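Local coordinates for uncharacterized protein lp_2664 (Lactobacillus plantarum WCFS1, PDB 2PJQ) that is of unknown function but carries an HD domain, the all-helical fold of a superfamily of metal-dependent phosphohydrolases, and so may hydrolyse a phosphate ester, at residues V83-Q88 against T96-I101; T13-Y18 against T56-W61; E150-P155 against D211-E216. One frame throughout, in Å; residues are numbered along the deposited sequence.

Interaction 1 (V83-Q88 against T96-I101)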
# COMPACT_ATOMS: atom_id res chain seq x y z
N VAL B 83 -19.90 -21.93 -16.31
CA VAL B 83 -19.79 -23.35 -16.03
C VAL B 83 -20.28 -23.56 -14.61
O VAL B 83 -20.97 -24.53 -14.33
CB VAL B 83 -18.31 -23.83 -16.19
CG1 VAL B 83 -18.13 -25.26 -15.71
CG2 VAL B 83 -17.91 -23.75 -17.66
N GLN B 84 -19.97 -22.62 -13.72
CA GLN B 84 -20.42 -22.73 -12.33
C GLN B 84 -21.92 -22.44 -12.17
O GLN B 84 -22.67 -23.22 -11.58
CB GLN B 84 -19.62 -21.78 -11.43
CG GLN B 84 -20.06 -21.82 -9.96
CD GLN B 84 -20.10 -23.24 -9.40
OE1 GLN B 84 -19.28 -24.07 -9.78
NE2 GLN B 84 -21.06 -23.51 -8.51
N LEU B 85 -22.36 -21.30 -12.68
CA LEU B 85 -23.76 -20.97 -12.57
C LEU B 85 -24.57 -22.06 -13.25
O LEU B 85 -25.64 -22.44 -12.75
CB LEU B 85 -24.04 -19.63 -13.23
CG LEU B 85 -23.54 -18.41 -12.45
CD1 LEU B 85 -23.36 -17.26 -13.44
CD2 LEU B 85 -24.53 -18.06 -11.33
N ASN B 86 -24.08 -22.59 -14.37
CA ASN B 86 -24.83 -23.67 -15.02
C ASN B 86 -24.85 -24.89 -14.13
O ASN B 86 -25.91 -25.46 -13.90
CB ASN B 86 -24.24 -24.03 -16.38
CG ASN B 86 -24.90 -23.28 -17.52
OD1 ASN B 86 -26.12 -23.22 -17.59
ND2 ASN B 86 -24.10 -22.72 -18.41
N ALA B 87 -23.70 -25.28 -13.60
CA ALA B 87 -23.64 -26.44 -12.72
C ALA B 87 -24.57 -26.27 -11.51
O ALA B 87 -24.86 -27.24 -10.83
CB ALA B 87 -22.24 -26.66 -12.26
N GLN B 88 -25.03 -25.04 -11.25
CA GLN B 88 -25.92 -24.76 -10.12
C GLN B 88 -27.38 -24.50 -10.54
O GLN B 88 -28.19 -24.00 -9.75
CB GLN B 88 -25.42 -23.56 -9.31
CG GLN B 88 -24.09 -23.76 -8.60
CD GLN B 88 -24.07 -24.99 -7.71
OE1 GLN B 88 -25.12 -25.53 -7.35
NE2 GLN B 88 -22.87 -25.44 -7.34
N THR B 96 -28.64 -13.76 -16.56
CA THR B 96 -28.61 -12.49 -17.26
C THR B 96 -28.52 -11.35 -16.23
O THR B 96 -27.67 -10.47 -16.35
CB THR B 96 -29.87 -12.32 -18.18
OG1 THR B 96 -29.67 -13.02 -19.41
CG2 THR B 96 -30.11 -10.89 -18.54
N ALA B 97 -29.37 -11.39 -15.22
CA ALA B 97 -29.39 -10.34 -14.21
C ALA B 97 -28.09 -10.19 -13.41
O ALA B 97 -27.84 -9.13 -12.82
CB ALA B 97 -30.57 -10.54 -13.25
N ILE B 98 -27.28 -11.24 -13.40
CA ILE B 98 -26.01 -11.24 -12.69
C ILE B 98 -24.93 -10.51 -13.49
O ILE B 98 -24.14 -9.76 -12.93
CB ILE B 98 -25.56 -12.68 -12.42
CG1 ILE B 98 -26.60 -13.35 -11.51
CG2 ILE B 98 -24.16 -12.71 -11.79
CD1 ILE B 98 -26.32 -14.80 -11.18
N PHE B 99 -24.89 -10.72 -14.80
CA PHE B 99 -23.89 -10.03 -15.59
C PHE B 99 -24.31 -8.61 -15.80
O PHE B 99 -23.47 -7.71 -15.92
CB PHE B 99 -23.69 -10.73 -16.92
CG PHE B 99 -22.91 -12.01 -16.80
CD1 PHE B 99 -21.52 -11.99 -16.72
CD2 PHE B 99 -23.56 -13.24 -16.76
CE1 PHE B 99 -20.80 -13.17 -16.60
CE2 PHE B 99 -22.85 -14.42 -16.64
CZ PHE B 99 -21.46 -14.39 -16.56
N ALA B 100 -25.62 -8.41 -15.80
CA ALA B 100 -26.21 -7.10 -15.96
C ALA B 100 -25.56 -6.17 -14.95
O ALA B 100 -25.25 -5.02 -15.26
CB ALA B 100 -27.69 -7.17 -15.69
N ILE B 101 -25.34 -6.68 -13.75
CA ILE B 101 -24.72 -5.90 -12.69
C ILE B 101 -23.21 -5.85 -12.89
O ILE B 101 -22.66 -4.93 -13.50
CB ILE B 101 -25.03 -6.52 -11.31
CG1 ILE B 101 -26.52 -6.39 -11.00
CG2 ILE B 101 -24.18 -5.83 -10.23
CD1 ILE B 101 -26.96 -7.11 -9.76
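The CA atoms of L85 and I98, the closest pair between segments 83-88 and 96-101, stand 10.0 Å apart, so the two backbones keep clear of each other and side chains alone span the gap. L85, near the end of helix 74-87, and I98, in the middle of helix 92-102, both direct CB toward the opposite segment and meet tip to tip, with L85 CD2 3.7 Å from I98 CD1. In I98 the CG1 branch sits anti to the carbonyl carbon (chi1 -63°) and CD1 prolongs it in an extended line (chi2 178°), which pushes that methyl out to the leucine. The two methyls of L85 have different partners: CD2 takes the isoleucine, while CD1 faces F99 and lies 4.3 Å from its CE2, approaching the ring obliquely. The CB of F99 sets off to one side, and only the end of the ring closes in on L85. That ring also meets H78, the planes about 20° apart, and packs on L81 and I82, so F99 lies against the turns of helix 74-87 that precede L85. Only 113 Å² is buried between the segments, yet L85 and I98 are themselves buried, because other parts complete their surroundings: V90 of the connecting loop touches L85, and L62 of helix 53-62 and I7 touch I98. With no polar bond between the segments, dispersion and the exclusion of water account for the contact. Two consecutive helices, 74-87 and 92-102, joined by a short loop, thus pack through an apolar seam within the all-helical HD domain.

Interaction 2 (T13-Y18 against T56-W61)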
# COMPACT_ATOMS: atom_id res chain seq x y z
N THR B 13 -25.22 -19.85 -1.56
CA THR B 13 -24.09 -20.45 -0.86
C THR B 13 -23.06 -20.97 -1.86
O THR B 13 -21.86 -20.76 -1.69
CB THR B 13 -24.51 -21.64 0.05
OG1 THR B 13 -25.47 -21.21 1.01
CG2 THR B 13 -23.30 -22.20 0.80
N ALA B 14 -23.53 -21.66 -2.89
CA ALA B 14 -22.62 -22.22 -3.89
C ALA B 14 -21.76 -21.12 -4.48
O ALA B 14 -20.54 -21.25 -4.55
CB ALA B 14 -23.40 -22.90 -5.00
N ILE B 15 -22.41 -20.04 -4.90
CA ILE B 15 -21.73 -18.89 -5.49
C ILE B 15 -20.70 -18.33 -4.53
O ILE B 15 -19.62 -17.89 -4.95
CB ILE B 15 -22.74 -17.76 -5.83
CG1 ILE B 15 -23.69 -18.24 -6.92
CG2 ILE B 15 -22.00 -16.50 -6.29
CD1 ILE B 15 -24.83 -17.34 -7.12
N GLN B 16 -21.05 -18.32 -3.24
CA GLN B 16 -20.15 -17.81 -2.21
C GLN B 16 -18.92 -18.70 -2.23
O GLN B 16 -17.77 -18.23 -2.33
CB GLN B 16 -20.79 -17.89 -0.83
CG GLN B 16 -19.94 -17.27 0.28
CD GLN B 16 -20.46 -17.58 1.69
OE1 GLN B 16 -21.67 -17.58 1.94
NE2 GLN B 16 -19.54 -17.83 2.61
N THR B 17 -19.18 -20.00 -2.16
CA THR B 17 -18.13 -20.99 -2.18
C THR B 17 -17.30 -20.78 -3.41
O THR B 17 -16.09 -20.72 -3.33
CB THR B 17 -18.67 -22.42 -2.23
OG1 THR B 17 -19.59 -22.62 -1.16
CG2 THR B 17 -17.53 -23.42 -2.07
N TYR B 18 -17.96 -20.66 -4.55
CA TYR B 18 -17.22 -20.46 -5.78
C TYR B 18 -16.31 -19.23 -5.72
O TYR B 18 -15.11 -19.30 -6.02
CB TYR B 18 -18.18 -20.33 -6.96
CG TYR B 18 -17.46 -20.28 -8.28
CD1 TYR B 18 -16.82 -21.42 -8.79
CD2 TYR B 18 -17.34 -19.09 -8.99
CE1 TYR B 18 -16.09 -21.37 -9.96
CE2 TYR B 18 -16.61 -19.03 -10.16
CZ TYR B 18 -15.99 -20.17 -10.64
OH TYR B 18 -15.23 -20.08 -11.78
N THR B 56 -28.55 -9.67 -5.21
CA THR B 56 -27.56 -8.70 -4.76
C THR B 56 -26.25 -9.34 -4.29
O THR B 56 -25.19 -9.08 -4.86
CB THR B 56 -28.11 -7.84 -3.59
OG1 THR B 56 -29.26 -7.11 -4.03
CG2 THR B 56 -27.09 -6.83 -3.11
N LEU B 57 -26.33 -10.17 -3.26
CA LEU B 57 -25.12 -10.78 -2.73
C LEU B 57 -24.44 -11.59 -3.80
O LEU B 57 -23.22 -11.54 -3.93
CB LEU B 57 -25.44 -11.67 -1.52
CG LEU B 57 -26.27 -10.98 -0.45
CD1 LEU B 57 -26.41 -11.90 0.74
CD2 LEU B 57 -25.61 -9.67 -0.06
N ALA B 58 -25.24 -12.34 -4.56
CA ALA B 58 -24.73 -13.17 -5.63
C ALA B 58 -23.83 -12.30 -6.49
O ALA B 58 -22.64 -12.58 -6.65
CB ALA B 58 -25.86 -13.73 -6.44
N ALA B 59 -24.39 -11.21 -7.02
CA ALA B 59 -23.62 -10.31 -7.86
C ALA B 59 -22.51 -9.68 -7.05
O ALA B 59 -21.47 -9.33 -7.60
CB ALA B 59 -24.51 -9.22 -8.46
N ALA B 60 -22.71 -9.53 -5.75
CA ALA B 60 -21.67 -8.93 -4.92
C ALA B 60 -20.49 -9.88 -4.83
O ALA B 60 -19.34 -9.47 -5.00
CB ALA B 60 -22.21 -8.66 -3.54
N TRP B 61 -20.79 -11.15 -4.59
CA TRP B 61 -19.77 -12.19 -4.47
C TRP B 61 -18.98 -12.34 -5.75
O TRP B 61 -17.77 -12.50 -5.73
CB TRP B 61 -20.42 -13.55 -4.17
CG TRP B 61 -20.93 -13.75 -2.77
CD1 TRP B 61 -22.22 -14.00 -2.39
CD2 TRP B 61 -20.14 -13.76 -1.59
NE1 TRP B 61 -22.28 -14.17 -1.02
CE2 TRP B 61 -21.02 -14.03 -0.50
CE3 TRP B 61 -18.78 -13.58 -1.32
CZ2 TRP B 61 -20.58 -14.11 0.82
CZ3 TRP B 61 -18.34 -13.66 -0.00
CH2 TRP B 61 -19.24 -13.93 1.05
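Q16 lies over one face of the W61 indole, the two side chains running side by side and pointing the same way. Its CG is placed anti to the backbone N (chi1 -176°) and the chain stays extended beyond it, so the aliphatic part follows the ring instead of turning from it. CG rides above the six-membered ring, 3.5 Å from its centroid, in a CH-pi contact displaced toward the rim. The amide comes next, its plane only 13° from that of the indole, with CD 3.6 Å from W61 CZ2. I15, one residue earlier, works at the base of the tryptophan: the I15 and W61 side chains cross at a slant, I15 CG2 4.0 Å from W61 CB. The other branch of I15 ends in CD1, which rests 3.8 Å from A58 CB, one turn back along the facing helix. Such packing joins two nearly parallel helices, 9-22 and 53-62, whose local axes approach to 9.3 Å at an angle of 12°; the backbones come closest at Q16 and W61, CA atoms 6.1 Å apart. Helix 53-62 leads directly into H63 and D64, which with H34 and D128 converge as in the metal site of HD proteins, though no metal is bound to them here; the W61 side chain lies near these residues without touching them. L12, A19 and L20 of helix 9-22 also reach the indole, as does N39 of helix 32-49.

Interaction 3 (E150-P155 against D211-E216)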
# COMPACT_ATOMS: atom_id res chain seq x y z
N GLU B 150 3.15 -0.39 -9.69
CA GLU B 150 2.79 0.96 -10.10
C GLU B 150 3.63 1.99 -9.37
O GLU B 150 4.30 1.69 -8.40
CB GLU B 150 1.32 1.17 -9.76
CG GLU B 150 0.52 2.03 -10.69
CD GLU B 150 -0.91 2.13 -10.20
OE1 GLU B 150 -1.13 2.80 -9.17
OE2 GLU B 150 -1.81 1.53 -10.84
N LYS B 151 3.59 3.23 -9.85
CA LYS B 151 4.33 4.32 -9.23
C LYS B 151 3.45 5.02 -8.18
O LYS B 151 2.25 5.23 -8.38
CB LYS B 151 4.75 5.30 -10.32
CG LYS B 151 5.80 6.32 -9.91
CD LYS B 151 6.14 7.21 -11.10
CE LYS B 151 6.65 6.39 -12.28
NZ LYS B 151 6.75 7.22 -13.51
N ILE B 152 4.04 5.41 -7.05
CA ILE B 152 3.25 6.04 -6.00
C ILE B 152 2.88 7.48 -6.27
O ILE B 152 1.76 7.90 -5.96
CB ILE B 152 3.97 6.00 -4.63
CG1 ILE B 152 4.47 4.59 -4.33
CG2 ILE B 152 3.00 6.42 -3.52
CD1 ILE B 152 5.34 4.49 -3.09
N TYR B 153 3.80 8.24 -6.85
CA TYR B 153 3.57 9.65 -7.12
C TYR B 153 4.62 10.18 -8.08
O TYR B 153 5.70 9.61 -8.18
CB TYR B 153 3.64 10.42 -5.80
CG TYR B 153 3.43 11.90 -5.91
CD1 TYR B 153 2.23 12.42 -6.38
CD2 TYR B 153 4.42 12.79 -5.50
CE1 TYR B 153 2.01 13.79 -6.43
CE2 TYR B 153 4.21 14.16 -5.54
CZ TYR B 153 3.00 14.65 -6.00
OH TYR B 153 2.78 16.01 -6.03
N ASP B 154 4.31 11.27 -8.77
CA ASP B 154 5.24 11.87 -9.73
C ASP B 154 4.74 13.30 -9.97
O ASP B 154 3.94 13.53 -10.87
CB ASP B 154 5.21 11.08 -11.05
CG ASP B 154 6.45 11.31 -11.93
OD1 ASP B 154 6.93 12.46 -12.03
OD2 ASP B 154 6.94 10.33 -12.53
N PRO B 155 5.21 14.28 -9.17
CA PRO B 155 4.75 15.66 -9.36
C PRO B 155 4.68 16.10 -10.82
O PRO B 155 3.89 16.97 -11.18
CB PRO B 155 5.75 16.48 -8.54
CG PRO B 155 6.93 15.57 -8.37
CD PRO B 155 6.30 14.23 -8.18
N ASP B 211 -3.05 14.80 1.24
CA ASP B 211 -2.52 16.10 1.61
C ASP B 211 -1.22 15.93 2.40
O ASP B 211 -0.17 16.41 1.98
CB ASP B 211 -3.57 16.89 2.39
CG ASP B 211 -4.69 17.40 1.47
OD1 ASP B 211 -4.62 17.13 0.25
OD2 ASP B 211 -5.63 18.07 1.96
N GLN B 212 -1.27 15.22 3.51
CA GLN B 212 -0.05 14.99 4.28
C GLN B 212 1.05 14.33 3.45
O GLN B 212 2.24 14.52 3.72
CB GLN B 212 -0.35 14.13 5.51
CG GLN B 212 -0.68 14.95 6.72
CD GLN B 212 0.35 16.03 6.94
OE1 GLN B 212 0.14 17.19 6.58
NE2 GLN B 212 1.49 15.65 7.52
N PHE B 213 0.67 13.56 2.44
CA PHE B 213 1.64 12.89 1.59
C PHE B 213 2.39 13.90 0.71
O PHE B 213 3.60 13.77 0.49
CB PHE B 213 0.95 11.83 0.70
CG PHE B 213 1.89 11.11 -0.23
CD1 PHE B 213 2.31 11.70 -1.42
CD2 PHE B 213 2.36 9.84 0.08
CE1 PHE B 213 3.19 11.04 -2.28
CE2 PHE B 213 3.24 9.16 -0.77
CZ PHE B 213 3.65 9.77 -1.96
N LYS B 214 1.69 14.92 0.21
CA LYS B 214 2.31 15.92 -0.64
C LYS B 214 2.99 17.00 0.17
O LYS B 214 3.87 17.70 -0.32
CB LYS B 214 1.28 16.52 -1.59
CG LYS B 214 0.53 15.44 -2.33
CD LYS B 214 0.37 15.74 -3.80
CE LYS B 214 -0.75 16.70 -4.04
NZ LYS B 214 -0.93 16.81 -5.50
N ALA B 215 2.58 17.13 1.43
CA ALA B 215 3.19 18.12 2.30
C ALA B 215 4.57 17.59 2.71
O ALA B 215 5.56 18.32 2.70
CB ALA B 215 2.32 18.34 3.54
N GLU B 216 4.62 16.30 3.06
CA GLU B 216 5.83 15.59 3.48
C GLU B 216 6.83 15.41 2.33
O GLU B 216 8.04 15.54 2.52
CB GLU B 216 5.45 14.22 4.06
CG GLU B 216 4.84 14.32 5.47
CD GLU B 216 4.27 13.00 6.01
OE1 GLU B 216 4.89 11.92 5.83
OE2 GLU B 216 3.20 13.05 6.65
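Y153 and F213 both hold CG anti to the backbone N (chi1 180° and 179°), and these torsions extend the two rings into the space between loop 150-155 and helix 204-219. The side chains slide past each other in opposite directions and form an offset edge-to-face pair, centroids 5.7 Å apart and planes at 82°, with the edge of F213 directed toward the face of Y153. The phenylalanine uses its CE1 corner, 3.6 Å from Y153 CB and 3.7 Å from Y153 CG, so its nearest approach is at the root of the tyrosine, not the middle of its ring. On the same rim, F213 CZ touches I152 CG2 at 3.8 Å, the isoleucine crossing the phenylalanine at about a right angle. K214 serves the far end of the tyrosine: its chain, bent at chi2 and chi3, crosses Y153 nearly perpendicularly and brings the methylene CD beside the OH, 3.3 Å away. Within the loop, K151 NZ forms a salt bridge of 3.3 Å with D154 OD2, met nearly along the C-O axis, which ties together the residues on either side of I152 and Y153. Backbone hydrogen bonds pair K151 with A175 and I152 with I176, I176 also touches both Y153 and F213, and the ring of W217 meets Y153 edge-to-face. The second subunit touches both segments: its Y143 OH hydrogen-bonds E150 O and the same tyrosine packs on I152, its A135 packs on F213, and E216 OE2 accepts from its A135 N. The contact is thus an aromatic cluster clasping a loop to the C-terminal helix and taking part in the contact with the second subunit.

Interactions 1 and 2 are buried neighbours, their centres 10 Å apart, and they touch directly: Q84 packs on Y18, Q88 on A14 and I101 on A59, so helices 9-22, 53-62, 74-87 and 92-102 pack as one group. Interaction 3 lies across the centre of the chain, about 22 Å away at the nearest atoms from either, and shares no element with them. Chemistry follows place: interaction 1 is aliphatic tips with the end of one ring, interaction 2 adds an indole face near the presumed HD site, and the partly buried interaction 3 combines an aromatic pair and a lysine chain with a salt bridge inside its loop, beside a second subunit.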